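Local coordinates for L-amino acid deaminase (Proteus vulgaris, PDB 5I39), which binds FAD and probably carries out the oxidative deamination of L-amino acids as a membrane-bound flavoenzyme, at residues 15-20 with 75-80; 101-106 with 191-196; 187-192 with 375-380. One frame throughout, in Å; residues are numbered along the deposited sequence.

Interaction 1: residues 15-20 with 75-80; sequences GRFVPG and QSSRFY. With FAD (flavin-adenine dinucleotide), chain B.
Arg16 reaches from the N-terminal loop to the carbonyl oxygen of Ser77. From CB, CG lies between the backbone N and the carbonyl carbon (chi1 65°), and the chain then runs extended to NE. The CA atoms of Arg16 and Arg78 are 10.4 Å apart, a gap the side chain has to cross. Arg16 CZ comes within 3.3 Å of Ser77 O. Arg16 NH1 and NH2 grip that oxygen end-on, each donating at 2.9 Å, with bent N-H...O angles of 143° and 147°. The oxygen lies in the guanidinium plane, and this one acceptor takes an N-H from each nitrogen. Arg16 NH2 lies 3.9 Å from Arg78 CG; the two like-charged guanidinium groups come close, their planes steeply inclined, and Arg78 has its own partner in Ser345 O. Phe17 CE2 lies 3.5 Å above the centre of the Arg16 guanidinium plane, covering one face. From the same ring, Phe17 CZ reaches Ser77 CB at 4.3 Å. One residue earlier, the loop turns to FAD: Ser76 OG donates to FAD O2A at 2.6 Å and accepts from FAD O4'. Arg16 is therefore second-shell, gripping the backbone beside a first-shell residue. It also forms a salt bridge with Glu187 and a cation-pi contact with Trp344. The contact sits between Leu265 of strand 257-266, touched by Arg16, and Phe191 of helix 189-199, touched by Phe17 and Ser77.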
loop_
_atom_site.group_PDB
_atom_site.type_symbol
_atom_site.label_atom_id
_atom_site.label_comp_id
_atom_site.label_asym_id
_atom_site.label_seq_id
_atom_site.Cartn_x
_atom_site.Cartn_y
_atom_site.Cartn_z
ATOM N N GLY A 15 11.988 11.583 12.581
ATOM C CA GLY A 15 13.150 12.140 11.871
ATOM C C GLY A 15 13.175 11.949 10.360
ATOM O O GLY A 15 13.855 12.691 9.647
ATOM N N ARG A 16 12.449 10.946 9.874
ATOM C CA ARG A 16 12.277 10.725 8.431
ATOM C C ARG A 16 11.452 11.812 7.732
ATOM O O ARG A 16 11.665 12.082 6.552
ATOM C CB ARG A 16 11.665 9.349 8.165
ATOM C CG ARG A 16 10.242 9.148 8.675
ATOM C CD ARG A 16 9.999 7.677 8.959
ATOM N NE ARG A 16 8.657 7.398 9.472
ATOM C CZ ARG A 16 7.577 7.156 8.729
ATOM N NH1 ARG A 16 7.628 7.160 7.392
ATOM N NH2 ARG A 16 6.422 6.905 9.343
ATOM N N PHE A 17 10.503 12.412 8.450
ATOM C CA PHE A 17 9.737 13.544 7.924
ATOM C C PHE A 17 10.562 14.820 8.089
ATOM O O PHE A 17 11.146 15.053 9.151
ATOM C CB PHE A 17 8.391 13.684 8.636
ATOM C CG PHE A 17 7.486 12.490 8.469
ATOM C CD1 PHE A 17 6.793 12.277 7.278
ATOM C CD2 PHE A 17 7.320 11.578 9.508
ATOM C CE1 PHE A 17 5.950 11.182 7.132
ATOM C CE2 PHE A 17 6.482 10.480 9.364
ATOM C CZ PHE A 17 5.799 10.278 8.173
ATOM N N VAL A 18 10.608 15.630 7.033
ATOM C CA VAL A 18 11.420 16.848 6.995
ATOM C C VAL A 18 10.512 18.042 6.673
ATOM O O VAL A 18 10.175 18.273 5.508
ATOM C CB VAL A 18 12.567 16.727 5.965
ATOM C CG1 VAL A 18 13.493 17.936 6.034
ATOM C CG2 VAL A 18 13.367 15.452 6.205
ATOM N N PRO A 19 10.101 18.808 7.708
ATOM C CA PRO A 19 9.280 20.007 7.486
ATOM C C PRO A 19 9.903 21.004 6.493
ATOM O O PRO A 19 11.124 21.108 6.402
ATOM C CB PRO A 19 9.174 20.625 8.889
ATOM C CG PRO A 19 9.355 19.482 9.823
ATOM C CD PRO A 19 10.300 18.539 9.145
ATOM N N GLY A 20 9.061 21.703 5.740
ATOM C CA GLY A 20 9.531 22.695 4.762
ATOM C C GLY A 20 10.210 22.127 3.522
ATOM O O GLY A 20 10.964 22.834 2.846
ATOM N N GLN A 75 -1.263 3.465 8.317
ATOM C CA GLN A 75 -0.453 2.549 7.492
ATOM C C GLN A 75 0.155 3.225 6.268
ATOM O O GLN A 75 1.290 2.926 5.877
ATOM C CB GLN A 75 -1.291 1.372 7.008
ATOM C CG GLN A 75 -1.785 0.460 8.102
ATOM C CD GLN A 75 -2.577 -0.686 7.526
ATOM O OE1 GLN A 75 -2.008 -1.571 6.900
ATOM N NE2 GLN A 75 -3.895 -0.674 7.717
ATOM N N SER A 76 -0.603 4.148 5.682
ATOM C CA SER A 76 -0.230 4.758 4.416
ATOM C C SER A 76 0.898 5.794 4.493
ATOM O O SER A 76 1.215 6.412 3.479
ATOM C CB SER A 76 -1.472 5.350 3.755
ATOM O OG SER A 76 -2.434 4.337 3.499
ATOM N N SER A 77 1.496 5.991 5.669
ATOM C CA SER A 77 2.769 6.710 5.769
ATOM C C SER A 77 3.824 5.938 6.562
ATOM O O SER A 77 4.795 6.540 7.013
ATOM C CB SER A 77 2.554 8.091 6.397
ATOM O OG SER A 77 2.052 7.976 7.716
ATOM N N ARG A 78 3.655 4.616 6.690
ATOM C CA ARG A 78 4.520 3.797 7.552
ATOM C C ARG A 78 5.073 2.548 6.860
ATOM O O ARG A 78 5.706 1.701 7.496
ATOM C CB ARG A 78 3.756 3.413 8.826
ATOM C CG ARG A 78 3.313 4.617 9.644
ATOM C CD ARG A 78 2.483 4.248 10.869
ATOM N NE ARG A 78 3.318 3.888 12.014
ATOM C CZ ARG A 78 4.026 4.747 12.754
ATOM N NH1 ARG A 78 4.032 6.053 12.489
ATOM N NH2 ARG A 78 4.750 4.289 13.771
ATOM N N PHE A 79 4.884 2.465 5.552
ATOM C CA PHE A 79 5.164 1.252 4.800
ATOM C C PHE A 79 6.636 1.118 4.394
ATOM O O PHE A 79 7.399 2.070 4.455
ATOM C CB PHE A 79 4.226 1.178 3.590
ATOM C CG PHE A 79 4.288 2.383 2.699
ATOM C CD1 PHE A 79 5.323 2.524 1.794
ATOM C CD2 PHE A 79 3.313 3.375 2.756
ATOM C CE1 PHE A 79 5.400 3.622 0.963
ATOM C CE2 PHE A 79 3.382 4.480 1.921
ATOM C CZ PHE A 79 4.421 4.597 1.018
ATOM N N TYR A 80 7.012 -0.079 3.960
ATOM C CA TYR A 80 8.383 -0.376 3.535
ATOM C C TYR A 80 8.692 0.276 2.195
ATOM O O TYR A 80 9.762 0.858 2.024
ATOM C CB TYR A 80 8.613 -1.882 3.446
ATOM C CG TYR A 80 9.962 -2.303 2.894
ATOM C CD1 TYR A 80 11.149 -1.712 3.329
ATOM C CD2 TYR A 80 10.051 -3.312 1.937
ATOM C CE1 TYR A 80 12.380 -2.114 2.824
ATOM C CE2 TYR A 80 11.277 -3.728 1.436
ATOM C CZ TYR A 80 12.440 -3.123 1.885
ATOM O OH TYR A 80 13.663 -3.519 1.410
HETATM P PA FAD B . -4.645 3.444 6.521
HETATM O O1A FAD B . -4.298 2.946 7.928
HETATM O O2A FAD B . -3.509 4.158 5.814
HETATM O O5B FAD B . -5.855 4.477 6.543
HETATM C C5B FAD B . -7.097 4.200 7.172
HETATM C C4B FAD B . -7.557 5.520 7.763
HETATM O O4B FAD B . -8.896 5.356 8.274
HETATM C C3B FAD B . -6.681 5.958 8.938
HETATM O O3B FAD B . -6.064 7.209 8.639
HETATM C C2B FAD B . -7.679 6.007 10.105
HETATM O O2B FAD B . -7.387 7.040 11.066
HETATM C C1B FAD B . -9.009 6.201 9.398
HETATM N N9A FAD B . -10.194 5.756 10.138
HETATM C C8A FAD B . -10.378 4.579 10.702
HETATM N N7A FAD B . -11.607 4.471 11.251
HETATM C C5A FAD B . -12.189 5.639 11.012
HETATM C C6A FAD B . -13.489 6.232 11.313
HETATM N N6A FAD B . -14.415 5.532 11.999
HETATM N N1A FAD B . -13.743 7.485 10.888
HETATM C C2A FAD B . -12.841 8.184 10.186
HETATM N N3A FAD B . -11.621 7.721 9.890
HETATM C C4A FAD B . -11.277 6.485 10.272
HETATM N N1 FAD B . 2.080 -2.105 1.015
HETATM C C2 FAD B . 2.763 -2.150 -0.134
HETATM O O2 FAD B . 2.116 -2.141 -1.196
HETATM N N3 FAD B . 4.117 -2.211 -0.139
HETATM C C4 FAD B . 4.873 -2.257 0.964
HETATM O O4 FAD B . 6.093 -2.288 0.895
HETATM C C4X FAD B . 4.201 -2.234 2.270
HETATM N N5 FAD B . 4.862 -2.331 3.455
HETATM C C5X FAD B . 4.208 -2.125 4.603
HETATM C C6 FAD B . 4.892 -2.000 5.814
HETATM C C7 FAD B . 4.234 -1.724 7.009
HETATM C C7M FAD B . 5.008 -1.543 8.295
HETATM C C8 FAD B . 2.771 -1.576 7.011
HETATM C C8M FAD B . 2.009 -1.240 8.271
HETATM C C9 FAD B . 2.083 -1.722 5.806
HETATM C C9A FAD B . 2.739 -1.994 4.611
HETATM N N10 FAD B . 2.046 -2.141 3.403
HETATM C C10 FAD B . 2.731 -2.143 2.191
HETATM C "C1'" FAD B . 0.598 -2.106 3.360
HETATM C "C2'" FAD B . 0.026 -0.756 3.108
HETATM O "O2'" FAD B . 0.764 0.204 3.857
HETATM C "C3'" FAD B . -1.438 -0.802 3.533
HETATM O "O3'" FAD B . -2.122 -1.940 2.944
HETATM C "C4'" FAD B . -2.209 0.437 3.146
HETATM O "O4'" FAD B . -1.503 1.615 3.579
HETATM C "C5'" FAD B . -3.586 0.400 3.783
HETATM O "O5'" FAD B . -4.232 1.623 3.423
HETATM P P FAD B . -5.632 2.003 4.144
HETATM O O1P FAD B . -6.097 3.287 3.527
HETATM O O2P FAD B . -6.537 0.790 4.156
HETATM O O3P FAD B . -5.205 2.176 5.703
#

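Interaction 2: residues 101-106 with 191-196; sequences HRWREM and FVMAEY
The backbones at Met106 and Met193 stay 9.2 Å apart between CA atoms, the nearest such pair, so side chains alone bridge 101-106 and 191-196. Both methionines are selenomethionine. The closest approach is Met106 SE to Met193 CE at 3.7 Å. The contact is reciprocal, since Met193 SE lies 3.7 Å from Met106 CG, and the two selenium atoms of Met106 and Met193 stand 4.0 Å apart. Neither chain is extended. Met106 leaves with CG opposite its backbone N (chi1 -160°) and bends at both later torsions, which folds its methyl back over the neighbouring indole: Met106 CE lies 3.9 Å above the centre of the Trp103 ring. This CH-pi contact of the methyl, within one segment, leaves the SE and CG of Met106 to meet the other helix. Met193 CG lies 4.4 Å from Trp103 CH2, oblique to the ring; the bends beyond it turn SE and CE toward Met106. No hydrogen bond crosses between the segments, and all three touching residues are buried, so the join is apolar. The indole NE1 is hydrogen-bonded to Met377 O. Met51 of helix 47-58 touches both methionines, and Val110 of helix 106-110 also touches Met193. The result is an apolar interhelical core, with Met51 and Val110 adding to the selenomethionine pair. Here it lies against helix 47-58, the helix of a strand-turn-helix unit consistent with a Rossmann-type dinucleotide-binding fold.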
loop_
_atom_site.group_PDB
_atom_site.type_symbol
_atom_site.label_atom_id
_atom_site.label_comp_id
_atom_site.label_asym_id
_atom_site.label_seq_id
_atom_site.Cartn_x
_atom_site.Cartn_y
_atom_site.Cartn_z
ATOM N N HIS A 101 1.446 -1.005 -13.045
ATOM C CA HIS A 101 1.261 -0.325 -14.327
ATOM C C HIS A 101 0.649 1.065 -14.133
ATOM O O HIS A 101 1.057 2.037 -14.770
ATOM C CB HIS A 101 0.372 -1.185 -15.221
ATOM C CG HIS A 101 0.165 -0.634 -16.592
ATOM N ND1 HIS A 101 -1.042 -0.118 -17.008
ATOM C CD2 HIS A 101 1.007 -0.525 -17.641
ATOM C CE1 HIS A 101 -0.933 0.288 -18.260
ATOM N NE2 HIS A 101 0.301 0.051 -18.669
ATOM N N ARG A 102 -0.324 1.159 -13.238
ATOM C CA ARG A 102 -0.950 2.433 -12.908
ATOM C C ARG A 102 -0.036 3.334 -12.090
ATOM O O ARG A 102 -0.020 4.545 -12.301
ATOM C CB ARG A 102 -2.275 2.184 -12.215
ATOM C CG ARG A 102 -3.234 1.553 -13.198
ATOM C CD ARG A 102 -4.538 1.180 -12.585
ATOM N NE ARG A 102 -5.392 0.534 -13.573
ATOM C CZ ARG A 102 -6.701 0.373 -13.435
ATOM N NH1 ARG A 102 -7.326 0.821 -12.343
ATOM N NH2 ARG A 102 -7.394 -0.232 -14.392
ATOM N N TRP A 103 0.754 2.763 -11.188
ATOM C CA TRP A 103 1.776 3.562 -10.518
ATOM C C TRP A 103 2.790 4.137 -11.505
ATOM O O TRP A 103 3.228 5.273 -11.332
ATOM C CB TRP A 103 2.473 2.787 -9.402
ATOM C CG TRP A 103 1.710 2.851 -8.115
ATOM C CD1 TRP A 103 0.957 1.862 -7.543
ATOM C CD2 TRP A 103 1.598 3.990 -7.254
ATOM N NE1 TRP A 103 0.391 2.316 -6.378
ATOM C CE2 TRP A 103 0.771 3.617 -6.173
ATOM C CE3 TRP A 103 2.131 5.288 -7.285
ATOM C CZ2 TRP A 103 0.457 4.499 -5.132
ATOM C CZ3 TRP A 103 1.823 6.161 -6.249
ATOM C CH2 TRP A 103 0.993 5.762 -5.188
ATOM N N ARG A 104 3.118 3.394 -12.560
ATOM C CA ARG A 104 3.991 3.922 -13.618
ATOM C C ARG A 104 3.405 5.126 -14.365
ATOM O O ARG A 104 4.140 5.864 -15.008
ATOM C CB ARG A 104 4.376 2.823 -14.611
ATOM C CG ARG A 104 5.345 1.806 -14.038
ATOM C CD ARG A 104 5.897 0.882 -15.102
ATOM N NE ARG A 104 4.944 -0.118 -15.593
ATOM C CZ ARG A 104 4.763 -1.338 -15.087
ATOM N NH1 ARG A 104 5.407 -1.733 -13.995
ATOM N NH2 ARG A 104 3.910 -2.166 -15.676
ATOM N N GLU A 105 2.087 5.299 -14.300
ATOM C CA GLU A 105 1.406 6.473 -14.842
ATOM C C GLU A 105 1.241 7.616 -13.837
ATOM O O GLU A 105 0.771 8.690 -14.211
ATOM C CB GLU A 105 0.005 6.068 -15.320
ATOM C CG GLU A 105 -0.013 4.989 -16.396
ATOM C CD GLU A 105 -1.385 4.389 -16.660
ATOM O OE1 GLU A 105 -2.295 4.529 -15.825
ATOM O OE2 GLU A 105 -1.543 3.746 -17.712
HETATM N N MSE A 106 1.594 7.408 -12.569
HETATM C CA MSE A 106 1.113 8.292 -11.499
HETATM C C MSE A 106 1.763 9.652 -11.485
HETATM O O MSE A 106 1.072 10.650 -11.288
HETATM C CB MSE A 106 1.255 7.638 -10.127
HETATM C CG MSE A 106 0.342 8.279 -9.078
HETATM SE SE MSE A 106 -1.557 7.869 -9.370
HETATM C CE MSE A 106 -1.467 5.969 -8.855
ATOM N N PHE A 191 0.794 11.511 0.711
ATOM C CA PHE A 191 0.588 12.949 0.910
ATOM C C PHE A 191 0.396 13.659 -0.425
ATOM O O PHE A 191 -0.491 14.501 -0.557
ATOM C CB PHE A 191 1.738 13.546 1.721
ATOM C CG PHE A 191 1.905 12.889 3.064
ATOM C CD1 PHE A 191 1.056 13.208 4.122
ATOM C CD2 PHE A 191 2.867 11.903 3.255
ATOM C CE1 PHE A 191 1.187 12.577 5.350
ATOM C CE2 PHE A 191 2.998 11.267 4.477
ATOM C CZ PHE A 191 2.162 11.607 5.527
ATOM N N VAL A 192 1.201 13.303 -1.420
ATOM C CA VAL A 192 1.004 13.827 -2.772
ATOM C C VAL A 192 -0.382 13.430 -3.302
ATOM O O VAL A 192 -1.084 14.253 -3.887
ATOM C CB VAL A 192 2.142 13.374 -3.715
ATOM C CG1 VAL A 192 1.827 13.681 -5.174
ATOM C CG2 VAL A 192 3.442 14.063 -3.316
HETATM N N MSE A 193 -0.788 12.185 -3.072
HETATM C CA MSE A 193 -2.103 11.733 -3.546
HETATM C C MSE A 193 -3.227 12.469 -2.850
HETATM O O MSE A 193 -4.228 12.797 -3.486
HETATM C CB MSE A 193 -2.294 10.225 -3.390
HETATM C CG MSE A 193 -1.316 9.348 -4.177
HETATM SE SE MSE A 193 -1.023 9.932 -6.034
HETATM C CE MSE A 193 -2.869 10.077 -6.685
ATOM N N ALA A 194 -3.080 12.746 -1.554
ATOM C CA ALA A 194 -4.100 13.503 -0.816
ATOM C C ALA A 194 -4.252 14.938 -1.321
ATOM O O ALA A 194 -5.375 15.425 -1.469
ATOM C CB ALA A 194 -3.789 13.511 0.668
ATOM N N GLU A 195 -3.137 15.616 -1.571
ATOM C CA GLU A 195 -3.186 16.981 -2.105
ATOM C C GLU A 195 -3.839 16.989 -3.485
ATOM O O GLU A 195 -4.622 17.884 -3.804
ATOM C CB GLU A 195 -1.793 17.609 -2.179
ATOM C CG GLU A 195 -1.223 18.038 -0.841
ATOM C CD GLU A 195 -1.991 19.166 -0.187
ATOM O OE1 GLU A 195 -3.151 19.427 -0.569
ATOM O OE2 GLU A 195 -1.421 19.792 0.727
ATOM N N TYR A 196 -3.517 15.985 -4.293
ATOM C CA TYR A 196 -4.135 15.835 -5.603
ATOM C C TYR A 196 -5.646 15.615 -5.480
ATOM O O TYR A 196 -6.423 16.251 -6.188
ATOM C CB TYR A 196 -3.471 14.694 -6.362
ATOM C CG TYR A 196 -4.099 14.369 -7.697
ATOM C CD1 TYR A 196 -3.933 15.205 -8.801
ATOM C CD2 TYR A 196 -4.845 13.207 -7.860
ATOM C CE1 TYR A 196 -4.497 14.889 -10.030
ATOM C CE2 TYR A 196 -5.414 12.881 -9.078
ATOM C CZ TYR A 196 -5.239 13.718 -10.162
ATOM O OH TYR A 196 -5.814 13.359 -11.363
#

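Interaction 3: residues 187-192 with 375-380; sequences EVATFV and WGMTES. With FAD (flavin-adenine dinucleotide), chain B.
At the flavin end of the FAD site, the start of helix 376-392 meets the first turn of helix 189-199 through Met377, a selenomethionine, against Thr190 and Ala189. Met377 CE touches Thr190 OG1 at 3.4 Å and Ala189 CB at 4.0 Å. These are van der Waals contacts; the Thr190 hydroxyl is hydrogen-bonded to Ser76 O. Three successive turns of like sign (chi1 -66°, chi2 -62°) curl the Met377 chain, carrying SE and CE to Thr190 while CB stays beside the cofactor, 3.5 Å from FAD O2. The residues flanking Met377 make the polar contacts. Gly376 N donates to FAD O3' at 2.8 Å, its lack of a side chain leaving room for the ribityl chain. Thr378 binds FAD O2 twice, through its backbone N (N-H...O angle 159°) and through OG1 at 2.7 Å. Inside the same helix, Ser380 OG donates to Met377 O at 2.9 Å, tilted from the carbonyl plane. The side chain of Met377 thus spans the gap between the two helices, with CE at Thr190 and Ala189 and CB beside the flavin. A helix that begins at the flavin and offers a main-chain N-H, that of Thr378, to O2 is known from other flavoenzymes; its N-terminal end would probably help to stabilise negative charge at the N1-C2=O2 region of reduced flavin.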
loop_
_atom_site.group_PDB
_atom_site.type_symbol
_atom_site.label_atom_id
_atom_site.label_comp_id
_atom_site.label_asym_id
_atom_site.label_seq_id
_atom_site.Cartn_x
_atom_site.Cartn_y
_atom_site.Cartn_z
ATOM N N GLU A 187 7.225 8.892 3.283
ATOM C CA GLU A 187 7.230 10.290 3.690
ATOM C C GLU A 187 6.549 11.198 2.665
ATOM O O GLU A 187 6.297 12.365 2.969
ATOM C CB GLU A 187 8.658 10.775 3.934
ATOM C CG GLU A 187 9.393 10.024 5.039
ATOM C CD GLU A 187 9.889 8.644 4.641
ATOM O OE1 GLU A 187 10.203 8.427 3.449
ATOM O OE2 GLU A 187 9.948 7.767 5.527
ATOM N N VAL A 188 6.266 10.676 1.467
ATOM C CA VAL A 188 5.763 11.490 0.356
ATOM C C VAL A 188 4.507 10.951 -0.337
ATOM O O VAL A 188 3.564 11.710 -0.542
ATOM C CB VAL A 188 6.860 11.699 -0.718
ATOM C CG1 VAL A 188 6.352 12.579 -1.855
ATOM C CG2 VAL A 188 8.107 12.316 -0.107
ATOM N N ALA A 189 4.500 9.678 -0.729
ATOM C CA ALA A 189 3.551 9.197 -1.747
ATOM C C ALA A 189 2.082 9.496 -1.445
ATOM O O ALA A 189 1.388 10.088 -2.268
ATOM C CB ALA A 189 3.747 7.712 -1.996
ATOM N N THR A 190 1.605 9.090 -0.276
ATOM C CA THR A 190 0.181 9.257 0.029
ATOM C C THR A 190 -0.170 10.729 0.240
ATOM O O THR A 190 -1.289 11.147 -0.047
ATOM C CB THR A 190 -0.239 8.402 1.229
ATOM O OG1 THR A 190 0.151 7.053 0.971
ATOM C CG2 THR A 190 -1.751 8.448 1.443
ATOM N N PHE A 191 0.794 11.511 0.711
ATOM C CA PHE A 191 0.588 12.949 0.910
ATOM C C PHE A 191 0.396 13.659 -0.425
ATOM O O PHE A 191 -0.491 14.501 -0.557
ATOM C CB PHE A 191 1.738 13.546 1.721
ATOM C CG PHE A 191 1.905 12.889 3.064
ATOM C CD1 PHE A 191 1.056 13.208 4.122
ATOM C CD2 PHE A 191 2.867 11.903 3.255
ATOM C CE1 PHE A 191 1.187 12.577 5.350
ATOM C CE2 PHE A 191 2.998 11.267 4.477
ATOM C CZ PHE A 191 2.162 11.607 5.527
ATOM N N VAL A 192 1.201 13.303 -1.420
ATOM C CA VAL A 192 1.004 13.827 -2.772
ATOM C C VAL A 192 -0.382 13.430 -3.302
ATOM O O VAL A 192 -1.084 14.253 -3.887
ATOM C CB VAL A 192 2.142 13.374 -3.715
ATOM C CG1 VAL A 192 1.827 13.681 -5.174
ATOM C CG2 VAL A 192 3.442 14.063 -3.316
ATOM N N TRP A 375 -0.834 -5.067 1.172
ATOM C CA TRP A 375 -0.220 -4.556 -0.052
ATOM C C TRP A 375 -1.038 -3.403 -0.645
ATOM O O TRP A 375 -1.067 -3.208 -1.862
ATOM C CB TRP A 375 -0.088 -5.688 -1.073
ATOM C CG TRP A 375 0.901 -6.729 -0.694
ATOM C CD1 TRP A 375 0.639 -7.983 -0.232
ATOM C CD2 TRP A 375 2.322 -6.613 -0.757
ATOM N NE1 TRP A 375 1.811 -8.658 -0.001
ATOM C CE2 TRP A 375 2.861 -7.834 -0.307
ATOM C CE3 TRP A 375 3.195 -5.588 -1.141
ATOM C CZ2 TRP A 375 4.240 -8.068 -0.241
ATOM C CZ3 TRP A 375 4.566 -5.816 -1.073
ATOM C CH2 TRP A 375 5.073 -7.045 -0.622
ATOM N N GLY A 376 -1.681 -2.623 0.217
ATOM C CA GLY A 376 -2.601 -1.586 -0.227
ATOM C C GLY A 376 -1.966 -0.478 -1.035
ATOM O O GLY A 376 -2.616 0.081 -1.905
HETATM N N MSE A 377 -0.710 -0.139 -0.771
HETATM C CA MSE A 377 -0.062 0.895 -1.576
HETATM C C MSE A 377 -0.003 0.440 -3.018
HETATM O O MSE A 377 -0.441 1.157 -3.925
HETATM C CB MSE A 377 1.334 1.251 -1.073
HETATM C CG MSE A 377 1.360 1.922 0.297
HETATM SE SE MSE A 377 0.407 3.640 0.346
HETATM C CE MSE A 377 1.404 4.585 -1.059
ATOM N N THR A 378 0.521 -0.766 -3.227
ATOM C CA THR A 378 0.645 -1.368 -4.554
ATOM C C THR A 378 -0.700 -1.514 -5.265
ATOM O O THR A 378 -0.829 -1.198 -6.450
ATOM C CB THR A 378 1.283 -2.767 -4.432
ATOM O OG1 THR A 378 2.580 -2.649 -3.847
ATOM C CG2 THR A 378 1.430 -3.447 -5.792
ATOM N N GLU A 379 -1.679 -2.035 -4.530
ATOM C CA GLU A 379 -2.972 -2.397 -5.094
ATOM C C GLU A 379 -3.891 -1.211 -5.337
ATOM O O GLU A 379 -4.784 -1.297 -6.182
ATOM C CB GLU A 379 -3.679 -3.363 -4.148
ATOM C CG GLU A 379 -2.956 -4.688 -3.984
ATOM C CD GLU A 379 -3.415 -5.491 -2.782
ATOM O OE1 GLU A 379 -4.195 -4.975 -1.955
ATOM O OE2 GLU A 379 -2.972 -6.653 -2.660
ATOM N N SER A 380 -3.678 -0.120 -4.600
ATOM C CA SER A 380 -4.649 0.973 -4.498
ATOM C C SER A 380 -5.223 1.510 -5.816
ATOM O O SER A 380 -6.415 1.756 -5.870
ATOM C CB SER A 380 -4.110 2.126 -3.642
ATOM O OG SER A 380 -2.907 2.668 -4.157
HETATM P PA FAD B . -4.645 3.444 6.521
HETATM O O1A FAD B . -4.298 2.946 7.928
HETATM O O2A FAD B . -3.509 4.158 5.814
HETATM O O5B FAD B . -5.855 4.477 6.543
HETATM C C5B FAD B . -7.097 4.200 7.172
HETATM C C4B FAD B . -7.557 5.520 7.763
HETATM O O4B FAD B . -8.896 5.356 8.274
HETATM C C3B FAD B . -6.681 5.958 8.938
HETATM O O3B FAD B . -6.064 7.209 8.639
HETATM C C2B FAD B . -7.679 6.007 10.105
HETATM O O2B FAD B . -7.387 7.040 11.066
HETATM C C1B FAD B . -9.009 6.201 9.398
HETATM N N9A FAD B . -10.194 5.756 10.138
HETATM C C8A FAD B . -10.378 4.579 10.702
HETATM N N7A FAD B . -11.607 4.471 11.251
HETATM C C5A FAD B . -12.189 5.639 11.012
HETATM C C6A FAD B . -13.489 6.232 11.313
HETATM N N6A FAD B . -14.415 5.532 11.999
HETATM N N1A FAD B . -13.743 7.485 10.888
HETATM C C2A FAD B . -12.841 8.184 10.186
HETATM N N3A FAD B . -11.621 7.721 9.890
HETATM C C4A FAD B . -11.277 6.485 10.272
HETATM N N1 FAD B . 2.080 -2.105 1.015
HETATM C C2 FAD B . 2.763 -2.150 -0.134
HETATM O O2 FAD B . 2.116 -2.141 -1.196
HETATM N N3 FAD B . 4.117 -2.211 -0.139
HETATM C C4 FAD B . 4.873 -2.257 0.964
HETATM O O4 FAD B . 6.093 -2.288 0.895
HETATM C C4X FAD B . 4.201 -2.234 2.270
HETATM N N5 FAD B . 4.862 -2.331 3.455
HETATM C C5X FAD B . 4.208 -2.125 4.603
HETATM C C6 FAD B . 4.892 -2.000 5.814
HETATM C C7 FAD B . 4.234 -1.724 7.009
HETATM C C7M FAD B . 5.008 -1.543 8.295
HETATM C C8 FAD B . 2.771 -1.576 7.011
HETATM C C8M FAD B . 2.009 -1.240 8.271
HETATM C C9 FAD B . 2.083 -1.722 5.806
HETATM C C9A FAD B . 2.739 -1.994 4.611
HETATM N N10 FAD B . 2.046 -2.141 3.403
HETATM C C10 FAD B . 2.731 -2.143 2.191
HETATM C "C1'" FAD B . 0.598 -2.106 3.360
HETATM C "C2'" FAD B . 0.026 -0.756 3.108
HETATM O "O2'" FAD B . 0.764 0.204 3.857
HETATM C "C3'" FAD B . -1.438 -0.802 3.533
HETATM O "O3'" FAD B . -2.122 -1.940 2.944
HETATM C "C4'" FAD B . -2.209 0.437 3.146
HETATM O "O4'" FAD B . -1.503 1.615 3.579
HETATM C "C5'" FAD B . -3.586 0.400 3.783
HETATM O "O5'" FAD B . -4.232 1.623 3.423
HETATM P P FAD B . -5.632 2.003 4.144
HETATM O O1P FAD B . -6.097 3.287 3.527
HETATM O O2P FAD B . -6.537 0.790 4.156
HETATM O O3P FAD B . -5.205 2.176 5.703
#

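Along the chain, interaction 1 closes before the other two open, and interaction 3 begins on the stretch where interaction 2 ends. Helix 189-199 belongs to both interactions 2 and 3, which share Phe191 and Val192 and whose centres lie about 8 Å apart; the centre of interaction 1 is about 11 Å from that of interaction 3 and about 16 Å from that of interaction 2. Interactions 1 and 3 both touch FAD and pack directly, Phe79 CD2 being 3.5 Å from Met377 CG. Interactions 1 and 3 thus border the cofactor, and interaction 2 extends the packing away from it, against helix 376-392.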